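Local coordinates for 5-carboxymethyl-2-hydroxymuconate semialdehyde dehydrogenase (PDB 2D4E), which probably oxidises 5-carboxymethyl-2-hydroxymuconate semialdehyde to the corresponding acid with NAD as cofactor, as a member of the aldehyde dehydrogenase family, at residues A8-L22 with D104-L118. Numbering follows the deposited sequence.
With NA (sodium ion), chain I.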
loop_
_atom_site.group_PDB
_atom_site.type_symbol
_atom_site.label_atom_id
_atom_site.label_comp_id
_atom_site.label_asym_id
_atom_site.label_seq_id
_atom_site.Cartn_x
_atom_site.Cartn_y
_atom_site.Cartn_z
ATOM N N ALA C 8 42.155 -3.504 -9.961
ATOM C CA ALA C 8 40.708 -3.319 -9.996
ATOM C C ALA C 8 40.288 -2.868 -11.400
ATOM O O ALA C 8 39.318 -2.126 -11.568
ATOM C CB ALA C 8 40.280 -2.283 -8.956
ATOM N N GLY C 9 41.034 -3.322 -12.404
ATOM C CA GLY C 9 40.730 -2.964 -13.778
ATOM C C GLY C 9 41.180 -1.563 -14.151
ATOM O O GLY C 9 40.874 -1.078 -15.244
ATOM N N ILE C 10 41.908 -0.908 -13.251
ATOM C CA ILE C 10 42.392 0.447 -13.501
ATOM C C ILE C 10 43.893 0.435 -13.812
ATOM O O ILE C 10 44.681 -0.186 -13.096
ATOM C CB ILE C 10 42.120 1.356 -12.277
ATOM C CG1 ILE C 10 40.625 1.336 -11.942
ATOM C CG2 ILE C 10 42.572 2.777 -12.568
ATOM C CD1 ILE C 10 40.268 2.054 -10.654
ATOM N N SER C 11 44.285 1.115 -14.886
ATOM C CA SER C 11 45.690 1.152 -15.286
ATOM C C SER C 11 46.516 1.945 -14.286
ATOM O O SER C 11 46.039 2.924 -13.711
ATOM C CB SER C 11 45.838 1.780 -16.674
ATOM O OG SER C 11 45.596 3.172 -16.624
ATOM N N TRP C 12 47.760 1.533 -14.082
ATOM C CA TRP C 12 48.608 2.244 -13.144
ATOM C C TRP C 12 48.815 3.684 -13.613
ATOM O O TRP C 12 48.979 4.589 -12.796
ATOM C CB TRP C 12 49.958 1.531 -12.976
ATOM C CG TRP C 12 50.651 1.937 -11.712
ATOM C CD1 TRP C 12 51.576 2.934 -11.564
ATOM C CD2 TRP C 12 50.379 1.443 -10.394
ATOM N NE1 TRP C 12 51.890 3.094 -10.232
ATOM C CE2 TRP C 12 51.168 2.193 -9.493
ATOM C CE3 TRP C 12 49.537 0.441 -9.887
ATOM C CZ2 TRP C 12 51.142 1.974 -8.108
ATOM C CZ3 TRP C 12 49.511 0.223 -8.506
ATOM C CH2 TRP C 12 50.309 0.988 -7.636
ATOM N N GLU C 13 48.794 3.893 -14.929
ATOM C CA GLU C 13 48.970 5.230 -15.494
ATOM C C GLU C 13 47.873 6.166 -14.992
ATOM O O GLU C 13 48.141 7.315 -14.635
ATOM C CB GLU C 13 48.944 5.179 -17.028
ATOM C CG GLU C 13 50.179 4.549 -17.678
ATOM C CD GLU C 13 50.363 3.079 -17.327
ATOM O OE1 GLU C 13 49.410 2.292 -17.520
ATOM O OE2 GLU C 13 51.469 2.709 -16.865
ATOM N N THR C 14 46.639 5.668 -14.973
ATOM C CA THR C 14 45.495 6.439 -14.495
ATOM C C THR C 14 45.700 6.813 -13.029
ATOM O O THR C 14 45.483 7.958 -12.631
ATOM C CB THR C 14 44.192 5.624 -14.607
ATOM O OG1 THR C 14 43.929 5.338 -15.983
ATOM C CG2 THR C 14 43.018 6.394 -14.015
ATOM N N ILE C 15 46.116 5.835 -12.230
ATOM C CA ILE C 15 46.357 6.054 -10.804
ATOM C C ILE C 15 47.304 7.227 -10.565
ATOM O O ILE C 15 47.025 8.101 -9.746
ATOM C CB ILE C 15 46.944 4.782 -10.143
ATOM C CG1 ILE C 15 45.871 3.696 -10.085
ATOM C CG2 ILE C 15 47.471 5.097 -8.745
ATOM C CD1 ILE C 15 46.376 2.368 -9.574
ATOM N N GLU C 16 48.419 7.251 -11.292
ATOM C CA GLU C 16 49.398 8.319 -11.136
ATOM C C GLU C 16 48.863 9.655 -11.649
ATOM O O GLU C 16 49.205 10.708 -11.119
ATOM C CB GLU C 16 50.697 7.939 -11.852
ATOM C CG GLU C 16 51.227 6.578 -11.417
ATOM C CD GLU C 16 52.587 6.242 -12.003
ATOM O OE1 GLU C 16 52.739 6.308 -13.245
ATOM O OE2 GLU C 16 53.502 5.903 -11.217
ATOM N N GLU C 17 48.017 9.609 -12.671
ATOM C CA GLU C 17 47.424 10.825 -13.224
ATOM C C GLU C 17 46.506 11.473 -12.192
ATOM O O GLU C 17 46.571 12.681 -11.959
ATOM C CB GLU C 17 46.619 10.506 -14.487
ATOM C CG GLU C 17 47.458 10.303 -15.743
ATOM C CD GLU C 17 46.634 9.817 -16.930
ATOM O OE1 GLU C 17 45.484 10.289 -17.099
ATOM O OE2 GLU C 17 47.141 8.972 -17.701
ATOM N N VAL C 18 45.646 10.659 -11.584
ATOM C CA VAL C 18 44.711 11.138 -10.571
ATOM C C VAL C 18 45.482 11.746 -9.407
ATOM O O VAL C 18 45.180 12.854 -8.960
ATOM C CB VAL C 18 43.822 9.987 -10.037
ATOM C CG1 VAL C 18 42.983 10.464 -8.866
ATOM C CG2 VAL C 18 42.924 9.465 -11.154
ATOM N N ARG C 19 46.485 11.022 -8.927
ATOM C CA ARG C 19 47.291 11.500 -7.813
ATOM C C ARG C 19 47.861 12.879 -8.117
ATOM O O ARG C 19 47.877 13.767 -7.262
ATOM C CB ARG C 19 48.434 10.519 -7.520
ATOM C CG ARG C 19 49.268 10.894 -6.300
ATOM C CD ARG C 19 50.461 9.965 -6.111
ATOM N NE ARG C 19 50.095 8.625 -5.653
ATOM C CZ ARG C 19 49.678 8.341 -4.421
ATOM N NH1 ARG C 19 49.566 9.303 -3.513
ATOM N NH2 ARG C 19 49.393 7.089 -4.092
ATOM N N ARG C 20 48.320 13.054 -9.349
ATOM C CA ARG C 20 48.910 14.314 -9.775
ATOM C C ARG C 20 47.901 15.461 -9.861
ATOM O O ARG C 20 48.212 16.589 -9.488
ATOM C CB ARG C 20 49.622 14.111 -11.116
ATOM C CG ARG C 20 50.304 15.344 -11.667
ATOM C CD ARG C 20 51.401 14.970 -12.664
ATOM N NE ARG C 20 50.985 13.934 -13.610
ATOM C CZ ARG C 20 51.485 12.700 -13.639
ATOM N NH1 ARG C 20 52.425 12.340 -12.770
ATOM N NH2 ARG C 20 51.052 11.822 -14.539
ATOM N N ARG C 21 46.691 15.184 -10.340
ATOM C CA ARG C 21 45.690 16.241 -10.437
ATOM C C ARG C 21 45.230 16.710 -9.054
ATOM O O ARG C 21 44.869 17.874 -8.874
ATOM C CB ARG C 21 44.486 15.778 -11.269
ATOM C CG ARG C 21 44.767 15.690 -12.772
ATOM C CD ARG C 21 43.477 15.702 -13.595
ATOM N NE ARG C 21 42.730 14.450 -13.503
ATOM C CZ ARG C 21 43.020 13.352 -14.196
ATOM N NH1 ARG C 21 44.044 13.351 -15.042
ATOM N NH2 ARG C 21 42.289 12.255 -14.040
ATOM N N LEU C 22 45.254 15.808 -8.075
ATOM C CA LEU C 22 44.846 16.156 -6.718
ATOM C C LEU C 22 45.815 17.148 -6.091
ATOM O O LEU C 22 45.412 18.041 -5.346
ATOM C CB LEU C 22 44.774 14.911 -5.833
ATOM C CG LEU C 22 43.641 13.917 -6.073
ATOM C CD1 LEU C 22 43.688 12.852 -4.993
ATOM C CD2 LEU C 22 42.300 14.637 -6.054
ATOM N N ASP C 104 36.815 4.942 -12.933
ATOM C CA ASP C 104 38.214 4.740 -12.567
ATOM C C ASP C 104 38.773 5.912 -11.760
ATOM O O ASP C 104 39.421 5.711 -10.730
ATOM C CB ASP C 104 39.076 4.519 -13.819
ATOM C CG ASP C 104 38.729 3.229 -14.557
ATOM O OD1 ASP C 104 37.973 2.393 -14.014
ATOM O OD2 ASP C 104 39.229 3.045 -15.687
ATOM N N GLU C 105 38.522 7.132 -12.230
ATOM C CA GLU C 105 38.999 8.332 -11.549
ATOM C C GLU C 105 38.422 8.420 -10.132
ATOM O O GLU C 105 39.154 8.681 -9.172
ATOM C CB GLU C 105 38.593 9.584 -12.330
ATOM C CG GLU C 105 39.103 9.647 -13.761
ATOM C CD GLU C 105 38.224 10.529 -14.645
ATOM O OE1 GLU C 105 37.893 11.661 -14.234
ATOM O OE2 GLU C 105 37.862 10.090 -15.756
ATOM N N LEU C 106 37.107 8.219 -10.014
ATOM C CA LEU C 106 36.416 8.278 -8.724
ATOM C C LEU C 106 36.970 7.248 -7.734
ATOM O O LEU C 106 37.205 7.553 -6.561
ATOM C CB LEU C 106 34.903 8.064 -8.923
ATOM C CG LEU C 106 34.124 9.243 -9.545
ATOM C CD1 LEU C 106 32.760 8.789 -10.044
ATOM C CD2 LEU C 106 33.974 10.354 -8.506
ATOM N N ALA C 107 37.183 6.030 -8.212
ATOM C CA ALA C 107 37.708 4.971 -7.366
ATOM C C ALA C 107 39.092 5.334 -6.851
ATOM O O ALA C 107 39.359 5.264 -5.655
ATOM C CB ALA C 107 37.765 3.666 -8.141
ATOM N N VAL C 108 39.979 5.727 -7.758
ATOM C CA VAL C 108 41.333 6.088 -7.366
ATOM C C VAL C 108 41.342 7.268 -6.404
ATOM O O VAL C 108 42.038 7.254 -5.386
ATOM C CB VAL C 108 42.199 6.439 -8.598
ATOM C CG1 VAL C 108 43.559 6.949 -8.146
ATOM C CG2 VAL C 108 42.367 5.207 -9.485
ATOM N N MET C 109 40.562 8.288 -6.729
ATOM C CA MET C 109 40.495 9.475 -5.897
ATOM C C MET C 109 40.091 9.143 -4.460
ATOM O O MET C 109 40.788 9.503 -3.506
ATOM C CB MET C 109 39.497 10.465 -6.498
ATOM C CG MET C 109 39.466 11.803 -5.807
ATOM S SD MET C 109 38.389 12.945 -6.683
ATOM C CE MET C 109 39.291 13.136 -8.212
ATOM N N GLU C 110 38.968 8.450 -4.305
ATOM C CA GLU C 110 38.493 8.105 -2.974
ATOM C C GLU C 110 39.434 7.128 -2.274
ATOM O O GLU C 110 39.585 7.165 -1.050
ATOM C CB GLU C 110 37.077 7.529 -3.056
ATOM C CG GLU C 110 36.526 7.052 -1.723
ATOM C CD GLU C 110 35.008 7.004 -1.699
ATOM O OE1 GLU C 110 34.454 6.268 -0.857
ATOM O OE2 GLU C 110 34.370 7.710 -2.510
ATOM N N CYS C 111 40.072 6.260 -3.049
ATOM C CA CYS C 111 41.008 5.299 -2.488
ATOM C C CYS C 111 42.185 6.049 -1.856
ATOM O O CYS C 111 42.535 5.825 -0.696
ATOM C CB CYS C 111 41.510 4.365 -3.589
ATOM S SG CYS C 111 42.814 3.249 -3.062
ATOM N N LEU C 112 42.783 6.952 -2.626
ATOM C CA LEU C 112 43.910 7.743 -2.149
ATOM C C LEU C 112 43.558 8.599 -0.938
ATOM O O LEU C 112 44.345 8.725 -0.002
ATOM C CB LEU C 112 44.409 8.673 -3.259
ATOM C CG LEU C 112 45.046 8.062 -4.508
ATOM C CD1 LEU C 112 45.462 9.177 -5.457
ATOM C CD2 LEU C 112 46.256 7.232 -4.110
ATOM N N ASP C 113 42.366 9.185 -0.978
ATOM C CA ASP C 113 41.867 10.091 0.050
ATOM C C ASP C 113 41.371 9.431 1.341
ATOM O O ASP C 113 41.609 9.948 2.433
ATOM C CB ASP C 113 40.741 10.935 -0.574
ATOM C CG ASP C 113 40.535 12.280 0.112
ATOM O OD1 ASP C 113 41.360 12.670 0.963
ATOM O OD2 ASP C 113 39.538 12.964 -0.225
ATOM N N ALA C 114 40.698 8.287 1.223
ATOM C CA ALA C 114 40.133 7.622 2.396
ATOM C C ALA C 114 40.748 6.293 2.838
ATOM O O ALA C 114 40.302 5.710 3.826
ATOM C CB ALA C 114 38.627 7.461 2.212
ATOM N N GLY C 115 41.744 5.802 2.104
ATOM C CA GLY C 115 42.419 4.573 2.501
ATOM C C GLY C 115 41.817 3.187 2.313
ATOM O O GLY C 115 42.397 2.213 2.803
ATOM N N GLN C 116 40.682 3.060 1.630
ATOM C CA GLN C 116 40.102 1.734 1.425
ATOM C C GLN C 116 40.779 1.068 0.226
ATOM O O GLN C 116 41.285 1.752 -0.661
ATOM C CB GLN C 116 38.589 1.827 1.176
ATOM C CG GLN C 116 37.757 2.355 2.353
ATOM C CD GLN C 116 37.882 1.505 3.615
ATOM O OE1 GLN C 116 38.005 0.284 3.546
ATOM N NE2 GLN C 116 37.822 2.154 4.774
ATOM N N VAL C 117 40.790 -0.261 0.194
ATOM C CA VAL C 117 41.416 -0.969 -0.919
ATOM C C VAL C 117 40.706 -0.609 -2.220
ATOM O O VAL C 117 39.478 -0.593 -2.285
ATOM C CB VAL C 117 41.386 -2.495 -0.706
ATOM C CG1 VAL C 117 42.182 -2.854 0.538
ATOM C CG2 VAL C 117 39.969 -2.973 -0.573
ATOM N N LEU C 118 41.491 -0.331 -3.256
ATOM C CA LEU C 118 40.953 0.090 -4.546
ATOM C C LEU C 118 39.778 -0.704 -5.102
ATOM O O LEU C 118 38.778 -0.112 -5.508
ATOM C CB LEU C 118 42.075 0.158 -5.592
ATOM C CG LEU C 118 41.717 0.869 -6.907
ATOM C CD1 LEU C 118 41.197 2.288 -6.622
ATOM C CD2 LEU C 118 42.946 0.926 -7.815
HETATM NA NA NA I . 42.245 12.083 3.186
HETATM O O HOH W 1 37.689 -0.394 -13.192
HETATM O O HOH W 2 38.873 0.323 -16.346
HETATM O O HOH W 3 42.503 2.773 -16.276
HETATM O O HOH W 4 42.621 11.898 5.615
#
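Asp-104 and Ile-10 run alongside each other head to tail, with Asp-104 OD1 3.5 Å from Ile-10 CG1. The carboxylate also reaches the 8-22 backbone through water: one molecule lies in hydrogen-bonding range of Asp-104 OD1 and Ala-8 O, a second bridges Asp-104 OD2 (2.8 Å) and Gly-9 O. Glu-105 passes its CG by the guanidinium edge of Arg-21, while its OE1 forms a salt bridge with Lys-207. Ala-107 CB touches Ile-10 CD1 at 3.9 Å. Val-108 splits its branches: CG1, anti to the backbone N (chi1 174°), presses on Val-18 CB at 3.6 Å, and CG2 touches both Ile-10 CG2 and Ile-15 CG1, the Ile-15 side chain crossing at about a right angle. Met-109 lays CG and CE against Leu-22 CD2. Leu-112 CD2 lies over one face of the Arg-19 guanidinium, whose NH1 makes a salt bridge to Asp-48. Asp-113 binds sodium through its O (2.4 Å) and OD1 (2.5 Å), with Ser-46, Leu-47 and Trp-200 completing the protein ligands. Leu-118 CD2 meets Ile-10 CD1 and, tip to tip at 4.1 Å, Ile-15 CD1. With an alanine at Ile-10, CD1 and CG2 are gone, and a gap is likely to open between Ala-107, Val-108 and Leu-118. The axes of 12-22 and 104-114 approach to 9.4 Å and cross at -62°: mainly apolar helix packing with a hydrated polar edge at Asp-104, joining strand 10-11 and the N-terminal helix 12-24 to the sodium-binding helix 103-114 of an aldehyde dehydrogenase fold.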